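Local coordinates for protein D-alanine--D-alanine ligase (PDB 3TQT) that joins two D-alanine molecules at the expense of ATP to make D-alanyl-D-alanine, a building block of bacterial peptidoglycan, at residues P321-I326 with N342-L347; E277-Q282 with N310-N315. All coordinates share one frame; numbering follows the deposited sequence.

Contact 1 of 2, residues P321-I326 with N342-L347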
ATOM      1  N   PRO A 321       5.137  12.617   8.964  1.00 24.87           N
ATOM      2  CA  PRO A 321       4.833  13.521  10.072  1.00 21.78           C
ATOM      3  C   PRO A 321       5.070  14.956   9.644  1.00 23.97           C
ATOM      4  O   PRO A 321       5.786  15.174   8.662  1.00 22.97           O
ATOM      5  CB  PRO A 321       5.854  13.121  11.128  1.00 20.53           C
ATOM      6  CG  PRO A 321       6.989  12.569  10.366  1.00 23.03           C
ATOM      7  CD  PRO A 321       6.393  11.878   9.177  1.00 24.22           C
ATOM      8  N   GLY A 322       4.472  15.907  10.356  1.00 23.88           N
ATOM      9  CA  GLY A 322       4.732  17.310  10.100  1.00 30.51           C
ATOM     10  C   GLY A 322       6.225  17.551  10.075  1.00 23.08           C
ATOM     11  O   GLY A 322       6.974  16.920  10.817  1.00 22.85           O
ATOM     12  N   PHE A 323       6.665  18.460   9.213  1.00 23.45           N
ATOM     13  CA  PHE A 323       8.091  18.709   9.056  1.00 24.93           C
ATOM     14  C   PHE A 323       8.383  20.203   9.022  1.00 27.56           C
ATOM     15  O   PHE A 323       9.441  20.636   8.544  1.00 26.95           O
ATOM     16  CB  PHE A 323       8.611  18.024   7.791  1.00 25.87           C
ATOM     17  CG  PHE A 323       9.785  17.139   8.028  1.00 21.50           C
ATOM     18  CD1 PHE A 323       9.624  15.762   8.117  1.00 23.36           C
ATOM     19  CD2 PHE A 323      11.052  17.678   8.194  1.00 26.64           C
ATOM     20  CE1 PHE A 323      10.719  14.934   8.327  1.00 30.06           C
ATOM     21  CE2 PHE A 323      12.153  16.853   8.409  1.00 29.17           C
ATOM     22  CZ  PHE A 323      11.984  15.485   8.469  1.00 29.52           C
ATOM     23  N   THR A 324       7.439  20.994   9.533  1.00 26.35           N
ATOM     24  CA  THR A 324       7.644  22.426   9.667  1.00 27.39           C
ATOM     25  C   THR A 324       8.726  22.646  10.705  1.00 28.06           C
ATOM     26  O   THR A 324       9.091  21.731  11.426  1.00 21.92           O
ATOM     27  CB  THR A 324       6.360  23.150  10.124  1.00 29.58           C
ATOM     28  OG1 THR A 324       6.207  23.015  11.541  1.00 27.49           O
ATOM     29  CG2 THR A 324       5.148  22.559   9.418  1.00 31.10           C
ATOM     30  N   ASN A 325       9.235  23.865  10.795  1.00 29.56           N
ATOM     31  CA  ASN A 325      10.322  24.163  11.728  1.00 33.55           C
ATOM     32  C   ASN A 325       9.961  23.971  13.203  1.00 34.96           C
ATOM     33  O   ASN A 325      10.836  23.940  14.063  1.00 36.44           O
ATOM     34  CB  ASN A 325      10.853  25.583  11.491  1.00 42.00           C
ATOM     35  CG  ASN A 325       9.757  26.634  11.567  1.00 64.66           C
ATOM     36  OD1 ASN A 325       8.672  26.386  12.103  1.00 67.71           O
ATOM     37  ND2 ASN A 325      10.038  27.817  11.029  1.00 74.90           N
ATOM     38  N   ILE A 326       8.676  23.841  13.499  1.00 31.82           N
ATOM     39  CA  ILE A 326       8.265  23.601  14.878  1.00 29.24           C
ATOM     40  C   ILE A 326       7.634  22.221  15.054  1.00 30.89           C
ATOM     41  O   ILE A 326       7.139  21.892  16.136  1.00 28.91           O
ATOM     42  CB  ILE A 326       7.245  24.643  15.346  1.00 35.55           C
ATOM     43  CG1 ILE A 326       5.930  24.480  14.574  1.00 38.78           C
ATOM     44  CG2 ILE A 326       7.808  26.042  15.207  1.00 44.42           C
ATOM     45  CD1 ILE A 326       4.797  25.335  15.109  1.00 44.44           C
ATOM     46  N   ASN A 342      21.099  17.804   8.447  1.00 27.46           N
ATOM     47  CA  ASN A 342      21.701  16.479   8.497  1.00 28.44           C
ATOM     48  C   ASN A 342      20.632  15.399   8.450  1.00 24.14           C
ATOM     49  O   ASN A 342      20.816  14.360   7.827  1.00 25.12           O
ATOM     50  CB  ASN A 342      22.495  16.303   9.784  1.00 28.44           C
ATOM     51  CG  ASN A 342      23.583  17.354   9.954  1.00 35.96           C
ATOM     52  OD1 ASN A 342      24.732  17.126   9.611  1.00 41.73           O
ATOM     53  ND2 ASN A 342      23.216  18.501  10.492  1.00 32.27           N
ATOM     54  N   LEU A 343      19.535  15.642   9.155  1.00 24.55           N
ATOM     55  CA  LEU A 343      18.403  14.727   9.125  1.00 21.83           C
ATOM     56  C   LEU A 343      17.950  14.555   7.677  1.00 21.72           C
ATOM     57  O   LEU A 343      17.761  13.437   7.203  1.00 18.28           O
ATOM     58  CB  LEU A 343      17.254  15.274   9.986  1.00 22.56           C
ATOM     59  CG  LEU A 343      15.895  14.585   9.849  1.00 18.24           C
ATOM     60  CD1 LEU A 343      15.982  13.078  10.185  1.00 18.06           C
ATOM     61  CD2 LEU A 343      14.855  15.278  10.737  1.00 24.01           C
ATOM     62  N   LEU A 344      17.787  15.668   6.967  1.00 21.41           N
ATOM     63  CA  LEU A 344      17.322  15.602   5.582  1.00 22.22           C
ATOM     64  C   LEU A 344      18.327  14.860   4.705  1.00 23.71           C
ATOM     65  O   LEU A 344      17.933  14.077   3.840  1.00 18.18           O
ATOM     66  CB  LEU A 344      17.060  17.000   5.020  1.00 21.84           C
ATOM     67  CG  LEU A 344      15.994  17.807   5.763  1.00 21.09           C
ATOM     68  CD1 LEU A 344      15.857  19.208   5.148  1.00 19.86           C
ATOM     69  CD2 LEU A 344      14.668  17.057   5.751  1.00 23.49           C
ATOM     70  N   ASP A 345      19.621  15.108   4.911  1.00 22.36           N
ATOM     71  CA  ASP A 345      20.635  14.379   4.140  1.00 19.88           C
ATOM     72  C   ASP A 345      20.494  12.880   4.369  1.00 21.77           C
ATOM     73  O   ASP A 345      20.581  12.074   3.432  1.00 21.46           O
ATOM     74  CB  ASP A 345      22.063  14.796   4.522  1.00 22.63           C
ATOM     75  CG  ASP A 345      22.383  16.235   4.154  1.00 30.24           C
ATOM     76  OD1 ASP A 345      21.887  16.720   3.115  1.00 28.17           O
ATOM     77  OD2 ASP A 345      23.149  16.878   4.911  1.00 25.47           O
ATOM     78  N   GLN A 346      20.305  12.499   5.626  1.00 25.36           N
ATOM     79  CA  GLN A 346      20.157  11.086   5.955  1.00 22.98           C
ATOM     80  C   GLN A 346      18.912  10.479   5.311  1.00 22.40           C
ATOM     81  O   GLN A 346      18.957   9.373   4.763  1.00 18.13           O
ATOM     82  CB  GLN A 346      20.186  10.895   7.476  1.00 23.88           C
ATOM     83  CG  GLN A 346      21.596  11.207   8.015  1.00 30.66           C
ATOM     84  CD  GLN A 346      21.814  10.793   9.452  1.00 38.75           C
ATOM     85  OE1 GLN A 346      21.116   9.927   9.979  1.00 40.02           O
ATOM     86  NE2 GLN A 346      22.808  11.405  10.095  1.00 38.24           N
ATOM     87  N   LEU A 347      17.807  11.218   5.335  1.00 18.77           N
ATOM     88  CA  LEU A 347      16.589  10.719   4.700  1.00 18.91           C
ATOM     89  C   LEU A 347      16.796  10.516   3.198  1.00 17.09           C
ATOM     90  O   LEU A 347      16.350   9.521   2.632  1.00 19.36           O
ATOM     91  CB  LEU A 347      15.415  11.657   4.970  1.00 16.63           C
ATOM     92  CG  LEU A 347      14.923  11.622   6.420  1.00 19.98           C
ATOM     93  CD1 LEU A 347      14.051  12.833   6.700  1.00 20.22           C
ATOM     94  CD2 LEU A 347      14.172  10.321   6.675  1.00 18.37           C
TER

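Contact 2 of 2, residues E277-Q282 with N310-N315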
ATOM      1  N   GLU A 277      14.488   6.688  33.219  1.00 50.04           N
ATOM      2  CA  GLU A 277      15.434   6.069  32.304  1.00 55.49           C
ATOM      3  C   GLU A 277      14.778   4.855  31.661  1.00 51.36           C
ATOM      4  O   GLU A 277      14.892   4.641  30.454  1.00 53.51           O
ATOM      5  CB  GLU A 277      16.702   5.654  33.054  1.00 62.28           C
ATOM      6  CG  GLU A 277      17.997   6.132  32.413  1.00 72.15           C
ATOM      7  CD  GLU A 277      19.048   6.525  33.443  1.00 77.51           C
ATOM      8  OE1 GLU A 277      18.730   6.544  34.652  1.00 79.00           O
ATOM      9  OE2 GLU A 277      20.194   6.824  33.042  1.00 76.03           O
ATOM     10  N   SER A 278      14.077   4.073  32.478  1.00 46.42           N
ATOM     11  CA  SER A 278      13.382   2.880  32.003  1.00 46.98           C
ATOM     12  C   SER A 278      12.328   3.177  30.937  1.00 40.97           C
ATOM     13  O   SER A 278      12.288   2.526  29.891  1.00 36.05           O
ATOM     14  CB  SER A 278      12.720   2.143  33.168  1.00 48.80           C
ATOM     15  OG  SER A 278      11.841   1.142  32.679  1.00 52.96           O
ATOM     16  N   VAL A 279      11.456   4.139  31.213  1.00 37.93           N
ATOM     17  CA  VAL A 279      10.377   4.445  30.289  1.00 36.94           C
ATOM     18  C   VAL A 279      10.935   5.019  28.995  1.00 35.45           C
ATOM     19  O   VAL A 279      10.508   4.634  27.908  1.00 33.39           O
ATOM     20  CB  VAL A 279       9.328   5.382  30.918  1.00 35.51           C
ATOM     21  CG1 VAL A 279       8.376   5.908  29.860  1.00 31.55           C
ATOM     22  CG2 VAL A 279       8.558   4.639  31.993  1.00 42.41           C
ATOM     23  N   THR A 280      11.904   5.923  29.110  1.00 34.90           N
ATOM     24  CA  THR A 280      12.560   6.483  27.934  1.00 31.36           C
ATOM     25  C   THR A 280      13.090   5.369  27.046  1.00 36.02           C
ATOM     26  O   THR A 280      12.849   5.354  25.837  1.00 36.74           O
ATOM     27  CB  THR A 280      13.734   7.394  28.318  1.00 35.04           C
ATOM     28  OG1 THR A 280      13.247   8.526  29.046  1.00 39.53           O
ATOM     29  CG2 THR A 280      14.455   7.881  27.072  1.00 39.97           C
ATOM     30  N   LYS A 281      13.817   4.437  27.656  1.00 32.53           N
ATOM     31  CA  LYS A 281      14.387   3.311  26.931  1.00 37.24           C
ATOM     32  C   LYS A 281      13.314   2.465  26.256  1.00 35.94           C
ATOM     33  O   LYS A 281      13.507   1.988  25.141  1.00 31.29           O
ATOM     34  CB  LYS A 281      15.226   2.434  27.864  1.00 43.49           C
ATOM     35  CG  LYS A 281      16.501   3.099  28.374  1.00 59.52           C
ATOM     36  CD  LYS A 281      17.397   3.548  27.229  1.00 65.09           C
ATOM     37  CE  LYS A 281      18.721   4.098  27.750  1.00 70.87           C
ATOM     38  NZ  LYS A 281      19.659   4.464  26.645  1.00 71.48           N
ATOM     39  N   GLN A 282      12.187   2.272  26.934  1.00 31.25           N
ATOM     40  CA  GLN A 282      11.107   1.465  26.375  1.00 29.28           C
ATOM     41  C   GLN A 282      10.512   2.161  25.165  1.00 27.26           C
ATOM     42  O   GLN A 282      10.346   1.560  24.105  1.00 30.30           O
ATOM     43  CB  GLN A 282      10.012   1.232  27.401  1.00 36.85           C
ATOM     44  CG  GLN A 282      10.320   0.177  28.424  1.00 43.42           C
ATOM     45  CD  GLN A 282       9.180   0.031  29.405  1.00 41.92           C
ATOM     46  OE1 GLN A 282       8.071  -0.354  29.034  1.00 40.39           O
ATOM     47  NE2 GLN A 282       9.438   0.370  30.662  1.00 43.42           N
ATOM     48  N   ASN A 310       2.915   3.922  34.105  1.00 31.82           N
ATOM     49  CA  ASN A 310       4.067   3.811  33.208  1.00 30.84           C
ATOM     50  C   ASN A 310       4.005   2.685  32.172  1.00 31.49           C
ATOM     51  O   ASN A 310       5.034   2.172  31.749  1.00 34.73           O
ATOM     52  CB  ASN A 310       5.358   3.712  34.013  1.00 36.95           C
ATOM     53  CG  ASN A 310       5.687   4.999  34.709  1.00 44.35           C
ATOM     54  OD1 ASN A 310       5.655   6.067  34.098  1.00 53.03           O
ATOM     55  ND2 ASN A 310       5.980   4.918  35.995  1.00 41.71           N
ATOM     56  N   LYS A 311       2.808   2.304  31.754  1.00 30.55           N
ATOM     57  CA  LYS A 311       2.719   1.340  30.669  1.00 27.84           C
ATOM     58  C   LYS A 311       2.831   2.087  29.345  1.00 23.40           C
ATOM     59  O   LYS A 311       2.110   3.057  29.102  1.00 27.23           O
ATOM     60  CB  LYS A 311       1.419   0.547  30.747  1.00 30.25           C
ATOM     61  CG  LYS A 311       1.207  -0.427  29.602  1.00 37.33           C
ATOM     62  CD  LYS A 311       2.176  -1.604  29.632  1.00 50.04           C
ATOM     63  CE  LYS A 311       1.948  -2.538  28.429  1.00 47.39           C
ATOM     64  NZ  LYS A 311       2.977  -3.629  28.319  1.00 41.03           N
ATOM     65  N   VAL A 312       3.740   1.625  28.495  1.00 27.37           N
ATOM     66  CA  VAL A 312       3.988   2.266  27.211  1.00 23.93           C
ATOM     67  C   VAL A 312       3.190   1.580  26.107  1.00 22.28           C
ATOM     68  O   VAL A 312       3.351   0.385  25.857  1.00 24.97           O
ATOM     69  CB  VAL A 312       5.489   2.257  26.893  1.00 20.92           C
ATOM     70  CG1 VAL A 312       5.772   2.997  25.581  1.00 26.99           C
ATOM     71  CG2 VAL A 312       6.261   2.888  28.042  1.00 25.49           C
ATOM     72  N   LEU A 313       2.336   2.356  25.451  1.00 26.22           N
ATOM     73  CA  LEU A 313       1.384   1.839  24.482  1.00 22.07           C
ATOM     74  C   LEU A 313       1.478   2.604  23.176  1.00 21.69           C
ATOM     75  O   LEU A 313       1.356   3.835  23.156  1.00 23.97           O
ATOM     76  CB  LEU A 313      -0.037   1.978  25.015  1.00 23.12           C
ATOM     77  CG  LEU A 313      -0.324   1.284  26.341  1.00 23.48           C
ATOM     78  CD1 LEU A 313      -1.748   1.619  26.819  1.00 26.75           C
ATOM     79  CD2 LEU A 313      -0.118  -0.228  26.188  1.00 29.06           C
ATOM     80  N   VAL A 314       1.680   1.878  22.086  1.00 19.82           N
ATOM     81  CA  VAL A 314       1.697   2.527  20.789  1.00 21.53           C
ATOM     82  C   VAL A 314       0.265   2.891  20.436  1.00 23.82           C
ATOM     83  O   VAL A 314      -0.646   2.082  20.601  1.00 24.69           O
ATOM     84  CB  VAL A 314       2.298   1.630  19.686  1.00 22.83           C
ATOM     85  CG1 VAL A 314       2.202   2.334  18.350  1.00 18.66           C
ATOM     86  CG2 VAL A 314       3.750   1.283  20.003  1.00 20.86           C
ATOM     87  N   ASN A 315       0.058   4.118  19.975  1.00 21.45           N
ATOM     88  CA  ASN A 315      -1.245   4.470  19.426  1.00 20.91           C
ATOM     89  C   ASN A 315      -1.240   4.580  17.908  1.00 20.05           C
ATOM     90  O   ASN A 315      -2.217   4.228  17.251  1.00 23.14           O
ATOM     91  CB  ASN A 315      -1.750   5.783  20.001  1.00 24.76           C
ATOM     92  CG  ASN A 315      -3.256   5.928  19.858  1.00 36.03           C
ATOM     93  OD1 ASN A 315      -4.005   4.963  20.057  1.00 34.24           O
ATOM     94  ND2 ASN A 315      -3.708   7.124  19.499  1.00 37.24           N
TER
HETATM   95  O   HOH W   1       5.519  -0.599  29.425  1.00 32.96           O
HETATM   96  O   HOH W   2       7.237   0.937  32.546  1.00 42.99           O

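Contact 1 of 2, residues P321-I326 with N342-L347
In the ATP-grasp fold of this ligase, the loop 321-326 follows strand 312-318, the strand whose Glu-316 and Asn-318 are predicted magnesium ligands, and it packs on helix 340-370 through one aromatic ring, that of Phe-323, set among three leucines. Leu-343, Leu-344 and Leu-347 stand at i, i+1 and i+4, so that this buried side of the helix offers a pocket of methyl groups. The ring enters it with its far end, CE2 and CZ, and all three leucines meet it obliquely. Phe-323 CZ lies 3.7 Å from Leu-343 CD2 and 3.8 Å from Leu-347 CD1, while CE2 touches Leu-344 CD2 at 3.7 Å. Leu-343 and Leu-347 reach toward Phe-323 from the opposite direction, whereas Leu-344 runs past it in the opposite sense. In Leu-343 the side chain turns its CG anti to the backbone N (chi1 168°), whereas Leu-344 and Leu-347 keep theirs anti to the carbonyl carbon, and the three methyls thereby converge on the same end of the ring. Phenylalanine suits the place because with the leucine side chains it bridges backbones whose nearest CA atoms, of Phe-323 and Leu-344, are 10.3 Å apart, and it has no polar side-chain atom to bury. Met-299, Ile-28 and Tyr-329 also pack on the ring, while Ser-24 and Asn-27 of helix 18-31 hydrogen-bond the Phe-323 backbone. Farther along the loop, Thr-324 forms an ST turn, its OG1 accepting from Ile-326 N at 3.3 Å with an N-H...O angle of 151°.

Contact 2 of 2, residues E277-Q282 with N310-N315
The first turns of helix 277-293 lie against the start of strand 312-318 and the turn before it, in the antiparallel sheet of the ATP-grasp region, with CA atoms 7.0 Å apart at Val-279 and Asn-310 and 7.2 Å apart at Gln-282 and Val-312. Val-279 and Gln-282, three residues apart, both face the second segment. Valine suits the inner position: its CG1 is 4.1 Å from Val-312 CG2, and Ile-283 and Ile-286 of the same helix continue this apolar layer over Val-312. The side chains of Val-279 and Asn-310 cross at about a right angle, with Val-279 CG2 3.9 Å from both Asn-310 CB and Asn-310 OD1.

At the solvent-accessible margin Gln-282 serves two purposes. The extended chain (chi2 179°) carries the amide out to Val-312, where Gln-282 OE1 lies 3.8 Å from Val-312 CG2, and the amide reaches the backbone of the second segment through two waters. One donates to Gln-282 OE1 and accepts from Val-312 N, while the other accepts from Gln-282 NE2 and donates to Asn-310 O. The amide is further steadied within the helix, since Gln-282 NE2 donates to Ser-278 OG at 3.2 Å, with that oxygen almost in the amide plane.

Contact 1 is buried and entirely apolar, whereas contact 2 is only partly buried and mixes valine packing with water-bridged amide chemistry at its margin. They hold different elements but are joined by strand 312-318, which starts in contact 2 and ends shortly before the loop of contact 1; it carries predicted magnesium ligands. Contact 2 sets that strand's start against helix 277-293, and contact 1 sets the following loop against helix 340-370. Strand 298-306 is a common neighbour, through Met-299 in contact 1 and Phe-304 in contact 2. The centres are 24 Å apart and the nearest atoms about 13 Å, so the two do not touch.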